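Local coordinates for 6-phosphogluconolactonase (Shewanella baltica, PDB 3NWP), which probably hydrolyses 6-phosphogluconolactone to 6-phosphogluconate, the lactonase step of the pentose phosphate pathway, at residues L70-W75 with T143-P148; S110-G115 with C163-P168; L105-S110 with A116-E121. All blocks are in the same frame, centred on the assembly; numbering follows the deposited sequence.

Interaction 1: L70-W75 with T143-P148; sequences LADERW and TCSWFP
Asp72, on strand 66-74, receives a hydrogen bond from the hydroxyl of Ser145 in the loop opposite, and this pair is the tight part of the contact. Ser145 OG lies 2.6 Å from Asp72 OD2, which accepts through its anti lone pair, the one turned away from OD1. The carboxylate gets there because Asp72 CG sits between its own backbone N and carbonyl carbon (chi1 72°), which lays the group across the loop backbone: Asp72 CB comes within 3.6 Å of Ser145 N. The same OD2 is only 3.2 Å from Cys144 O, two acceptors side by side with no bond between them. Beside this polar pair the packing is lighter and apolar, a single touch of Ala71 CB on Cys144 SG at 3.8 Å. Toward the partly exposed end the segments diverge. The Arg74 side chain does not touch 143-148 and its NH1 bonds instead to Ala82 O, while Trp75 turns to Phe109 O. Segment 143-148 reads TCSWFP, the end of the GHTxSxFP-like stretch of this family, consistent with a place close to the active site. Ser145 OG also accepts from Arg175 NH1, so arginine, hydroxyl and carboxylate form a chain of hydrogen bonds whose serine and carboxylate are buried, and in which the serine's rotation is probably fixed by its two partners.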
ATOM      1  N   LEU A  70      -6.950  -0.432  -1.878  1.00 15.34           N
ATOM      2  CA  LEU A  70      -5.718  -0.011  -2.503  1.00 15.61           C
ATOM      3  C   LEU A  70      -5.079   1.154  -1.766  1.00 15.40           C
ATOM      4  O   LEU A  70      -5.773   2.055  -1.246  1.00 15.01           O
ATOM      5  CB  LEU A  70      -6.024   0.467  -3.948  1.00 16.67           C
ATOM      6  CG  LEU A  70      -6.743  -0.543  -4.850  1.00 18.50           C
ATOM      7  CD1 LEU A  70      -7.144   0.092  -6.191  1.00 18.57           C
ATOM      8  CD2 LEU A  70      -5.847  -1.767  -5.065  1.00 19.69           C
ATOM      9  N   ALA A  71      -3.754   1.166  -1.735  1.00 14.41           N
ATOM     10  CA  ALA A  71      -3.023   2.308  -1.208  1.00 15.37           C
ATOM     11  C   ALA A  71      -3.227   3.562  -2.052  1.00 16.09           C
ATOM     12  O   ALA A  71      -3.156   4.676  -1.528  1.00 15.81           O
ATOM     13  CB  ALA A  71      -1.502   1.984  -1.045  1.00 14.55           C
ATOM     14  N   ASP A  72      -3.409   3.334  -3.343  1.00 14.96           N
ATOM     15  CA  ASP A  72      -3.548   4.404  -4.350  1.00 16.84           C
ATOM     16  C   ASP A  72      -4.060   3.832  -5.636  1.00 18.10           C
ATOM     17  O   ASP A  72      -4.106   2.610  -5.846  1.00 17.62           O
ATOM     18  CB  ASP A  72      -2.224   5.165  -4.560  1.00 14.70           C
ATOM     19  CG  ASP A  72      -1.165   4.368  -5.301  1.00 22.34           C
ATOM     20  OD1 ASP A  72      -1.052   3.170  -5.043  1.00 29.51           O
ATOM     21  OD2 ASP A  72      -0.411   4.927  -6.088  1.00 20.54           O
ATOM     22  N   GLU A  73      -4.457   4.729  -6.520  1.00 16.85           N
ATOM     23  CA  GLU A  73      -5.012   4.309  -7.792  1.00 17.89           C
ATOM     24  C   GLU A  73      -4.747   5.384  -8.819  1.00 17.60           C
ATOM     25  O   GLU A  73      -4.686   6.551  -8.517  1.00 16.32           O
ATOM     26  CB  GLU A  73      -6.510   3.989  -7.666  1.00 16.90           C
ATOM     27  CG  GLU A  73      -7.210   3.573  -8.946  1.00 18.19           C
ATOM     28  CD  GLU A  73      -6.611   2.299  -9.562  1.00 18.85           C
ATOM     29  OE1 GLU A  73      -5.516   2.368 -10.148  1.00 18.76           O
ATOM     30  OE2 GLU A  73      -7.273   1.226  -9.395  1.00 20.20           O
ATOM     31  N   ARG A  74      -4.539   4.954 -10.058  1.00 17.31           N
ATOM     32  CA  ARG A  74      -4.456   5.866 -11.206  1.00 17.45           C
ATOM     33  C   ARG A  74      -5.865   6.139 -11.688  1.00 18.18           C
ATOM     34  O   ARG A  74      -6.724   5.222 -11.746  1.00 18.57           O
ATOM     35  CB  ARG A  74      -3.637   5.231 -12.320  1.00 18.69           C
ATOM     36  CG  ARG A  74      -2.131   5.076 -12.048  1.00 20.46           C
ATOM     37  CD  ARG A  74      -1.820   3.924 -11.083  1.00 19.92           C
ATOM     38  NE  ARG A  74      -0.386   3.732 -10.952  1.00 20.17           N
ATOM     39  CZ  ARG A  74       0.387   3.149 -11.867  1.00 26.70           C
ATOM     40  NH1 ARG A  74      -0.124   2.624 -12.993  1.00 27.45           N
ATOM     41  NH2 ARG A  74       1.699   3.071 -11.650  1.00 27.10           N
ATOM     42  N   TRP A  75      -6.151   7.402 -12.026  1.00 18.65           N
ATOM     43  CA  TRP A  75      -7.526   7.765 -12.431  1.00 19.34           C
ATOM     44  C   TRP A  75      -7.740   7.408 -13.925  1.00 21.71           C
ATOM     45  O   TRP A  75      -7.700   8.294 -14.851  1.00 23.70           O
ATOM     46  CB  TRP A  75      -7.841   9.237 -12.101  1.00 20.31           C
ATOM     47  CG  TRP A  75      -9.272   9.431 -11.905  1.00 18.96           C
ATOM     48  CD1 TRP A  75     -10.204   9.936 -12.813  1.00 20.07           C
ATOM     49  CD2 TRP A  75     -10.008   9.076 -10.749  1.00 16.63           C
ATOM     50  NE1 TRP A  75     -11.456   9.908 -12.255  1.00 20.39           N
ATOM     51  CE2 TRP A  75     -11.374   9.385 -10.991  1.00 18.46           C
ATOM     52  CE3 TRP A  75      -9.656   8.496  -9.527  1.00 17.90           C
ATOM     53  CZ2 TRP A  75     -12.360   9.140 -10.068  1.00 21.77           C
ATOM     54  CZ3 TRP A  75     -10.629   8.248  -8.601  1.00 19.94           C
ATOM     55  CH2 TRP A  75     -11.990   8.569  -8.868  1.00 21.17           C
ATOM     56  N   THR A 143       5.868   6.834  -2.064  1.00 14.31           N
ATOM     57  CA  THR A 143       5.093   5.658  -1.686  1.00 14.28           C
ATOM     58  C   THR A 143       3.631   6.042  -1.851  1.00 14.98           C
ATOM     59  O   THR A 143       3.303   7.204  -2.024  1.00 15.54           O
ATOM     60  CB  THR A 143       5.428   5.193  -0.264  1.00 15.50           C
ATOM     61  OG1 THR A 143       4.768   3.947  -0.016  1.00 15.69           O
ATOM     62  CG2 THR A 143       4.968   6.182   0.825  1.00 15.40           C
ATOM     63  N   CYS A 144       2.738   5.061  -1.864  1.00 14.37           N
ATOM     64  CA  CYS A 144       1.325   5.372  -2.233  1.00 15.93           C
ATOM     65  C   CYS A 144       1.362   6.231  -3.489  1.00 15.97           C
ATOM     66  O   CYS A 144       2.101   5.904  -4.439  1.00 17.67           O
ATOM     67  CB  CYS A 144       0.549   5.985  -1.075  1.00 15.68           C
ATOM     68  SG  CYS A 144       0.533   4.912   0.403  1.00 17.64           S
ATOM     69  N   SER A 145       0.539   7.301  -3.574  1.00 16.68           N
ATOM     70  CA  SER A 145       0.754   8.346  -4.577  1.00 15.05           C
ATOM     71  C   SER A 145       1.142   9.657  -3.893  1.00 15.42           C
ATOM     72  O   SER A 145       0.682  10.755  -4.278  1.00 17.56           O
ATOM     73  CB  SER A 145      -0.418   8.492  -5.598  1.00 16.00           C
ATOM     74  OG  SER A 145      -0.346   7.474  -6.591  1.00 17.69           O
ATOM     75  N   TRP A 146       2.007   9.544  -2.889  1.00 15.59           N
ATOM     76  CA  TRP A 146       2.633  10.667  -2.208  1.00 14.77           C
ATOM     77  C   TRP A 146       3.894  10.996  -2.956  1.00 17.48           C
ATOM     78  O   TRP A 146       4.940  10.392  -2.748  1.00 19.48           O
ATOM     79  CB  TRP A 146       2.992  10.357  -0.734  1.00 15.95           C
ATOM     80  CG  TRP A 146       1.926   9.787   0.150  1.00 15.16           C
ATOM     81  CD1 TRP A 146       0.551   9.690  -0.075  1.00 16.08           C
ATOM     82  CD2 TRP A 146       2.168   9.142   1.403  1.00 13.68           C
ATOM     83  NE1 TRP A 146      -0.049   9.042   0.981  1.00 15.55           N
ATOM     84  CE2 TRP A 146       0.930   8.656   1.879  1.00 14.90           C
ATOM     85  CE3 TRP A 146       3.323   8.888   2.146  1.00 15.54           C
ATOM     86  CZ2 TRP A 146       0.826   7.978   3.085  1.00 15.44           C
ATOM     87  CZ3 TRP A 146       3.195   8.192   3.355  1.00 15.86           C
ATOM     88  CH2 TRP A 146       1.970   7.728   3.781  1.00 15.66           C
ATOM     89  N   PHE A 147       3.791  11.901  -3.919  1.00 18.12           N
ATOM     90  CA  PHE A 147       4.876  12.170  -4.818  1.00 17.10           C
ATOM     91  C   PHE A 147       5.554  13.495  -4.461  1.00 18.82           C
ATOM     92  O   PHE A 147       4.850  14.505  -4.272  1.00 20.34           O
ATOM     93  CB  PHE A 147       4.373  12.280  -6.248  1.00 20.07           C
ATOM     94  CG  PHE A 147       4.169  10.973  -6.937  1.00 17.92           C
ATOM     95  CD1 PHE A 147       5.212  10.365  -7.604  1.00 20.38           C
ATOM     96  CD2 PHE A 147       2.919  10.358  -6.945  1.00 19.85           C
ATOM     97  CE1 PHE A 147       5.021   9.169  -8.262  1.00 17.41           C
ATOM     98  CE2 PHE A 147       2.747   9.148  -7.557  1.00 20.32           C
ATOM     99  CZ  PHE A 147       3.793   8.554  -8.234  1.00 18.60           C
ATOM    100  N   PRO A 148       6.864  13.508  -4.448  1.00 20.23           N
ATOM    101  CA  PRO A 148       7.566  14.758  -4.143  1.00 22.02           C
ATOM    102  C   PRO A 148       7.433  15.815  -5.263  1.00 23.67           C
ATOM    103  O   PRO A 148       7.603  16.991  -5.012  1.00 26.03           O
ATOM    104  CB  PRO A 148       9.001  14.308  -3.938  1.00 26.53           C
ATOM    105  CG  PRO A 148       9.165  13.033  -4.650  1.00 24.76           C
ATOM    106  CD  PRO A 148       7.798  12.381  -4.665  1.00 20.91           C
TER

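Interaction 2: S110-G115 with C163-P168; sequences STAEAG and CVATNP
Glu113 and Asn167 reach each other through similar first torsions, each CG standing anti to its own carbonyl carbon (chi1 -76° and -71°), and a bend at chi2 of Glu113 then swings the carboxylate toward the strand. The two side chains come from opposite directions and finish nearly coplanar, with carboxylate and amide planes 7° apart. Asn167 ND2 donates to Glu113 OE2 at 2.7 Å, meeting that oxygen on its syn side, slightly out of the carboxylate plane. The remaining oxygens of the two groups are bridged by a water, which donates to Glu113 OE1 at 2.6 Å and to Asn167 OD1 at 2.8 Å; the direct bond and the bridge together close a ring and should hold both flat groups against rotation. Behind them Ala165 CB presses on the first turn of helix 112-122, 3.7 Å from Ala112 CB and 3.6 Å from Glu113 N. The turn itself begins at an N-cap, Thr111, whose OG1 accepts from Ala114 N at 3.2 Å, while its carbonyl oxygen takes Gly115 N. The contact thus sets the start of this helix over strand 163-166, which pairs antiparallel with 175-178 in the mixed sheet of this Rossmann-like family. Being so near the helix start, the negative charge of Glu113 is probably eased by the helix dipole. On the strand side, Asn167 N is held by Glu152 OE1, and on the helix side Ala112 also packs against Trp75, while Glu113 lies exposed at the protein surface.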
ATOM      1  N   SER A 110     -15.005  12.219 -13.318  1.00 25.17           N
ATOM      2  CA  SER A 110     -14.077  12.322 -14.423  1.00 26.71           C
ATOM      3  C   SER A 110     -12.636  12.640 -13.998  1.00 22.45           C
ATOM      4  O   SER A 110     -11.708  12.427 -14.781  1.00 24.06           O
ATOM      5  CB  SER A 110     -14.551  13.359 -15.447  1.00 31.35           C
ATOM      6  OG  SER A 110     -14.504  14.647 -14.882  1.00 35.34           O
ATOM      7  N   THR A 111     -12.469  13.150 -12.772  1.00 21.66           N
ATOM      8  CA  THR A 111     -11.139  13.384 -12.183  1.00 20.49           C
ATOM      9  C   THR A 111     -11.062  12.901 -10.750  1.00 20.09           C
ATOM     10  O   THR A 111     -12.061  12.794 -10.065  1.00 20.06           O
ATOM     11  CB  THR A 111     -10.773  14.877 -12.156  1.00 23.05           C
ATOM     12  OG1 THR A 111     -11.693  15.580 -11.309  1.00 22.93           O
ATOM     13  CG2 THR A 111     -10.809  15.461 -13.608  1.00 26.28           C
ATOM     14  N   ALA A 112      -9.835  12.654 -10.283  1.00 19.56           N
ATOM     15  CA  ALA A 112      -9.628  12.225  -8.911  1.00 18.92           C
ATOM     16  C   ALA A 112     -10.128  13.275  -7.930  1.00 16.86           C
ATOM     17  O   ALA A 112     -10.648  12.946  -6.885  1.00 17.72           O
ATOM     18  CB  ALA A 112      -8.118  11.902  -8.690  1.00 18.25           C
ATOM     19  N   GLU A 113      -9.955  14.561  -8.260  1.00 18.79           N
ATOM     20  CA  GLU A 113     -10.426  15.614  -7.365  1.00 19.04           C
ATOM     21  C   GLU A 113     -11.914  15.472  -7.178  1.00 18.52           C
ATOM     22  O   GLU A 113     -12.403  15.584  -6.038  1.00 19.28           O
ATOM     23  CB  GLU A 113     -10.129  16.998  -7.952  1.00 19.58           C
ATOM     24  CG  GLU A 113      -8.692  17.458  -7.863  1.00 18.43           C
ATOM     25  CD  GLU A 113      -7.762  16.877  -8.929  1.00 20.51           C
ATOM     26  OE1 GLU A 113      -8.189  16.108  -9.827  1.00 23.14           O
ATOM     27  OE2 GLU A 113      -6.570  17.261  -8.847  1.00 23.48           O
ATOM     28  N   ALA A 114     -12.647  15.298  -8.269  1.00 20.17           N
ATOM     29  CA  ALA A 114     -14.103  15.196  -8.158  1.00 21.84           C
ATOM     30  C   ALA A 114     -14.556  13.910  -7.511  1.00 21.53           C
ATOM     31  O   ALA A 114     -15.592  13.889  -6.861  1.00 22.17           O
ATOM     32  CB  ALA A 114     -14.767  15.349  -9.527  1.00 21.96           C
ATOM     33  N   GLY A 115     -13.781  12.825  -7.669  1.00 19.99           N
ATOM     34  CA  GLY A 115     -14.154  11.525  -7.103  1.00 20.39           C
ATOM     35  C   GLY A 115     -13.667  11.207  -5.687  1.00 17.20           C
ATOM     36  O   GLY A 115     -14.108  10.233  -5.062  1.00 19.91           O
ATOM     37  N   CYS A 163      -8.709   9.734   1.866  1.00 18.17           N
ATOM     38  CA  CYS A 163      -8.023   9.759   0.576  1.00 19.83           C
ATOM     39  C   CYS A 163      -8.165  11.118  -0.075  1.00 20.94           C
ATOM     40  O   CYS A 163      -9.121  11.864   0.190  1.00 21.41           O
ATOM     41  CB  CYS A 163      -8.442   8.636  -0.304  1.00 23.47           C
ATOM     42  SG  CYS A 163     -10.187   8.515  -0.569  1.00 25.65           S
ATOM     43  N   VAL A 164      -7.171  11.434  -0.890  1.00 17.26           N
ATOM     44  CA  VAL A 164      -7.097  12.716  -1.566  1.00 19.82           C
ATOM     45  C   VAL A 164      -6.535  12.524  -2.941  1.00 18.31           C
ATOM     46  O   VAL A 164      -5.890  11.507  -3.228  1.00 17.52           O
ATOM     47  CB  VAL A 164      -6.274  13.746  -0.836  1.00 22.02           C
ATOM     48  CG1 VAL A 164      -6.875  14.060   0.555  1.00 27.12           C
ATOM     49  CG2 VAL A 164      -4.805  13.372  -0.758  1.00 22.75           C
ATOM     50  N   ALA A 165      -6.767  13.516  -3.806  1.00 17.40           N
ATOM     51  CA  ALA A 165      -6.188  13.477  -5.133  1.00 16.01           C
ATOM     52  C   ALA A 165      -4.793  13.998  -5.116  1.00 17.69           C
ATOM     53  O   ALA A 165      -4.446  14.920  -4.387  1.00 19.09           O
ATOM     54  CB  ALA A 165      -7.055  14.338  -6.154  1.00 18.25           C
ATOM     55  N   THR A 166      -3.949  13.454  -5.985  1.00 17.58           N
ATOM     56  CA  THR A 166      -2.634  14.021  -6.224  1.00 16.76           C
ATOM     57  C   THR A 166      -2.286  13.963  -7.716  1.00 15.80           C
ATOM     58  O   THR A 166      -2.814  13.115  -8.456  1.00 17.25           O
ATOM     59  CB  THR A 166      -1.465  13.330  -5.419  1.00 17.59           C
ATOM     60  OG1 THR A 166      -1.212  12.038  -5.982  1.00 19.86           O
ATOM     61  CG2 THR A 166      -1.811  13.236  -3.918  1.00 17.35           C
ATOM     62  N   ASN A 167      -1.417  14.861  -8.151  1.00 16.77           N
ATOM     63  CA  ASN A 167      -1.074  14.991  -9.579  1.00 17.57           C
ATOM     64  C   ASN A 167       0.431  15.081  -9.738  1.00 19.26           C
ATOM     65  O   ASN A 167       1.041  16.159  -9.799  1.00 20.46           O
ATOM     66  CB  ASN A 167      -1.756  16.272 -10.088  1.00 19.58           C
ATOM     67  CG  ASN A 167      -3.254  16.110 -10.167  1.00 17.73           C
ATOM     68  OD1 ASN A 167      -3.756  15.400 -11.029  1.00 21.03           O
ATOM     69  ND2 ASN A 167      -3.973  16.693  -9.190  1.00 19.94           N
ATOM     70  N   PRO A 168       1.101  13.930  -9.756  1.00 18.33           N
ATOM     71  CA  PRO A 168       2.519  13.977 -10.006  1.00 19.15           C
ATOM     72  C   PRO A 168       2.865  14.629 -11.337  1.00 19.79           C
ATOM     73  O   PRO A 168       2.111  14.492 -12.322  1.00 22.93           O
ATOM     74  CB  PRO A 168       2.919  12.497 -10.029  1.00 18.52           C
ATOM     75  CG  PRO A 168       1.693  11.744 -10.254  1.00 19.52           C
ATOM     76  CD  PRO A 168       0.593  12.563  -9.683  1.00 19.76           C
TER
HETATM   77  O   HOH W   1      -6.455  15.181 -11.536  1.00 15.34           O

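Interaction 3: L105-S110 with A116-E121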
ATOM      1  N   LEU A 105     -10.804   2.262  -5.587  1.00 19.05           N
ATOM      2  CA  LEU A 105     -10.887   3.711  -5.408  1.00 18.78           C
ATOM      3  C   LEU A 105     -11.480   4.429  -6.616  1.00 20.46           C
ATOM      4  O   LEU A 105     -12.038   5.519  -6.445  1.00 19.68           O
ATOM      5  CB  LEU A 105      -9.532   4.287  -5.087  1.00 17.21           C
ATOM      6  CG  LEU A 105      -8.822   3.701  -3.863  1.00 17.69           C
ATOM      7  CD1 LEU A 105      -7.416   4.261  -3.627  1.00 17.11           C
ATOM      8  CD2 LEU A 105      -9.607   3.965  -2.612  1.00 20.79           C
ATOM      9  N   LYS A 106     -11.272   3.926  -7.831  1.00 18.73           N
ATOM     10  CA  LYS A 106     -11.841   4.592  -9.030  1.00 18.04           C
ATOM     11  C   LYS A 106     -13.355   4.575  -8.965  1.00 19.14           C
ATOM     12  O   LYS A 106     -13.987   3.569  -8.587  1.00 21.14           O
ATOM     13  CB  LYS A 106     -11.381   3.878 -10.311  1.00 20.28           C
ATOM     14  CG  LYS A 106     -11.834   4.521 -11.615  1.00 21.78           C
ATOM     15  CD  LYS A 106     -11.180   5.871 -11.825  1.00 20.00           C
ATOM     16  CE  LYS A 106     -11.447   6.493 -13.211  1.00 23.92           C
ATOM     17  NZ  LYS A 106     -12.869   6.853 -13.476  1.00 23.10           N
ATOM     18  N   ASN A 107     -13.968   5.701  -9.360  1.00 19.79           N
ATOM     19  CA  ASN A 107     -15.436   5.795  -9.501  1.00 18.84           C
ATOM     20  C   ASN A 107     -15.750   6.609 -10.751  1.00 20.97           C
ATOM     21  O   ASN A 107     -14.840   6.982 -11.498  1.00 21.50           O
ATOM     22  CB  ASN A 107     -16.094   6.375  -8.239  1.00 19.25           C
ATOM     23  CG  ASN A 107     -15.551   7.732  -7.887  1.00 20.72           C
ATOM     24  OD1 ASN A 107     -15.432   8.631  -8.763  1.00 21.20           O
ATOM     25  ND2 ASN A 107     -15.179   7.891  -6.598  1.00 19.63           N
HETATM   26  N   MSE A 108     -17.057   6.841 -10.995  0.75 23.36           N
HETATM   27  CA  MSE A 108     -17.460   7.438 -12.265  0.75 27.27           C
HETATM   28  C   MSE A 108     -17.073   8.899 -12.495  0.75 25.80           C
HETATM   29  O   MSE A 108     -17.127   9.383 -13.641  0.75 24.70           O
HETATM   30  CB  MSE A 108     -18.960   7.216 -12.518  0.75 29.04           C
HETATM   31  CG  MSE A 108     -19.282   5.770 -12.918  0.75 41.22           C
HETATM   32 SE   MSE A 108     -18.352   5.136 -14.558  0.60 53.91          SE
HETATM   33  CE  MSE A 108     -19.039   6.452 -15.849  0.75 50.47           C
ATOM     34  N   PHE A 109     -16.650   9.600 -11.445  1.00 24.57           N
ATOM     35  CA  PHE A 109     -16.231  10.994 -11.599  1.00 22.81           C
ATOM     36  C   PHE A 109     -15.067  11.102 -12.573  1.00 24.06           C
ATOM     37  O   PHE A 109     -14.251  10.176 -12.681  1.00 22.58           O
ATOM     38  CB  PHE A 109     -15.943  11.657 -10.255  1.00 23.54           C
ATOM     39  CG  PHE A 109     -17.167  12.010  -9.464  1.00 20.77           C
ATOM     40  CD1 PHE A 109     -17.873  13.179  -9.733  1.00 24.02           C
ATOM     41  CD2 PHE A 109     -17.604  11.215  -8.435  1.00 21.01           C
ATOM     42  CE1 PHE A 109     -18.991  13.505  -8.970  1.00 23.39           C
ATOM     43  CE2 PHE A 109     -18.686  11.548  -7.653  1.00 25.48           C
ATOM     44  CZ  PHE A 109     -19.412  12.705  -7.935  1.00 25.79           C
ATOM     45  N   SER A 110     -15.005  12.219 -13.318  1.00 25.17           N
ATOM     46  CA  SER A 110     -14.077  12.322 -14.423  1.00 26.71           C
ATOM     47  C   SER A 110     -12.636  12.640 -13.998  1.00 22.45           C
ATOM     48  O   SER A 110     -11.708  12.427 -14.781  1.00 24.06           O
ATOM     49  CB  SER A 110     -14.551  13.359 -15.447  1.00 31.35           C
ATOM     50  OG  SER A 110     -14.504  14.647 -14.882  1.00 35.34           O
ATOM     51  N   ALA A 116     -12.809  12.060  -5.144  1.00 17.43           N
ATOM     52  CA  ALA A 116     -12.145  11.742  -3.876  1.00 18.28           C
ATOM     53  C   ALA A 116     -13.099  11.586  -2.716  1.00 20.07           C
ATOM     54  O   ALA A 116     -12.927  10.714  -1.867  1.00 20.54           O
ATOM     55  CB  ALA A 116     -11.065  12.757  -3.563  1.00 18.37           C
ATOM     56  N   ASP A 117     -14.123  12.455  -2.644  1.00 19.00           N
ATOM     57  CA  ASP A 117     -14.993  12.433  -1.520  1.00 19.53           C
ATOM     58  C   ASP A 117     -15.833  11.139  -1.488  1.00 20.57           C
ATOM     59  O   ASP A 117     -16.006  10.535  -0.431  1.00 21.91           O
ATOM     60  CB  ASP A 117     -15.926  13.631  -1.542  1.00 20.42           C
ATOM     61  CG  ASP A 117     -16.519  13.922  -0.165  1.00 26.57           C
ATOM     62  OD1 ASP A 117     -15.754  14.146   0.806  1.00 28.54           O
ATOM     63  OD2 ASP A 117     -17.751  13.888  -0.085  1.00 35.79           O
HETATM   64  N   MSE A 118     -16.297  10.715  -2.663  1.00 21.17           N
HETATM   65  CA  MSE A 118     -17.049   9.469  -2.811  1.00 20.89           C
HETATM   66  C   MSE A 118     -16.152   8.276  -2.458  1.00 20.84           C
HETATM   67  O   MSE A 118     -16.586   7.324  -1.806  1.00 22.46           O
HETATM   68  CB  MSE A 118     -17.583   9.325  -4.232  1.00 23.30           C
HETATM   69  CG  MSE A 118     -18.130   7.948  -4.579  1.00 26.63           C
HETATM   70 SE   MSE A 118     -19.012   7.883  -6.283  0.75 24.71          SE
HETATM   71  CE  MSE A 118     -20.590   8.882  -5.775  1.00 45.50           C
ATOM     72  N   ALA A 119     -14.904   8.327  -2.927  1.00 19.63           N
ATOM     73  CA  ALA A 119     -13.939   7.282  -2.564  1.00 19.68           C
ATOM     74  C   ALA A 119     -13.755   7.215  -1.036  1.00 20.41           C
ATOM     75  O   ALA A 119     -13.780   6.111  -0.486  1.00 23.32           O
ATOM     76  CB  ALA A 119     -12.581   7.481  -3.304  1.00 19.76           C
ATOM     77  N   ALA A 120     -13.569   8.352  -0.358  1.00 20.23           N
ATOM     78  CA  ALA A 120     -13.341   8.390   1.104  1.00 22.54           C
ATOM     79  C   ALA A 120     -14.570   7.806   1.814  1.00 26.12           C
ATOM     80  O   ALA A 120     -14.427   6.969   2.731  1.00 27.08           O
ATOM     81  CB  ALA A 120     -12.969   9.833   1.583  1.00 22.16           C
ATOM     82  N   GLU A 121     -15.781   8.167   1.370  0.50 24.95           N
ATOM     83  CA  GLU A 121     -17.008   7.654   2.008  0.50 26.00           C
ATOM     84  C   GLU A 121     -17.218   6.166   1.765  0.50 27.97           C
ATOM     85  O   GLU A 121     -17.861   5.457   2.552  0.50 30.08           O
ATOM     86  CB  GLU A 121     -18.231   8.431   1.506  0.50 27.53           C
ATOM     87  CG  GLU A 121     -19.573   7.900   2.022  0.50 28.67           C
TER
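The Phe109 ring is met at its edge by selenomethionine Met118, whose CE lies near the ring plane, 3.8 Å from Phe109 CE2; Asn107 OD1 also lies at the edge, in the plane of the ring. This is a Met-aromatic contact made edge-on, with the selenium 5.1 Å from the ring centroid and 77° off the ring normal. Met118 runs out extended through its first two torsions (chi1 168°), then bends at chi3 to bring CE to the ring. On the way it crosses the Asn107 amide at a slant: Met118 CG lies 3.6 Å from Asn107 ND2, and SE packs 3.8 Å from Asn107 CG. The amide is used at both ends. Asn107 OD1 accepts from Phe109 N at 3.1 Å, an Asx turn, and ND2 bonds to Gly115 O at the preceding turn of the helix. With an alanine here, lacking the amide, the turn at Phe109 N is likely to be held less firmly and Met118 CG and SE to lose part of their packing. Farther back, Ala119 CB rests 3.7 Å from Leu105 O. Lys106 NZ binds Asn107 O and also makes a cation-pi contact with Trp75. Leu105 packs on strand 66-74 and Ile176, and Ala119 on Ile176 and Cys163, so loop start and helix rest side by side on the sheet.

How the interactions relate
From the N terminus, strand 66-74 brings in 70-75, and interaction 1 closes the long loop that runs from there to 143-148. Interaction 3 is nested inside it, a short loop in which 105-110 folds back on 116-121 of the helix it precedes. Interaction 2 starts between these two segments, at 110-115, and closes only at 163-168, crossing both of the others; it shares Ser110 with interaction 3. Trp75, at the end of the first segment, links all three, while Ser145 O meets Thr166 OG1. Together the contacts tie helix 112-122 and its leading loop to strands 66-74 and 163-166 of one sheet, and loop 143-148 to strand 66-74.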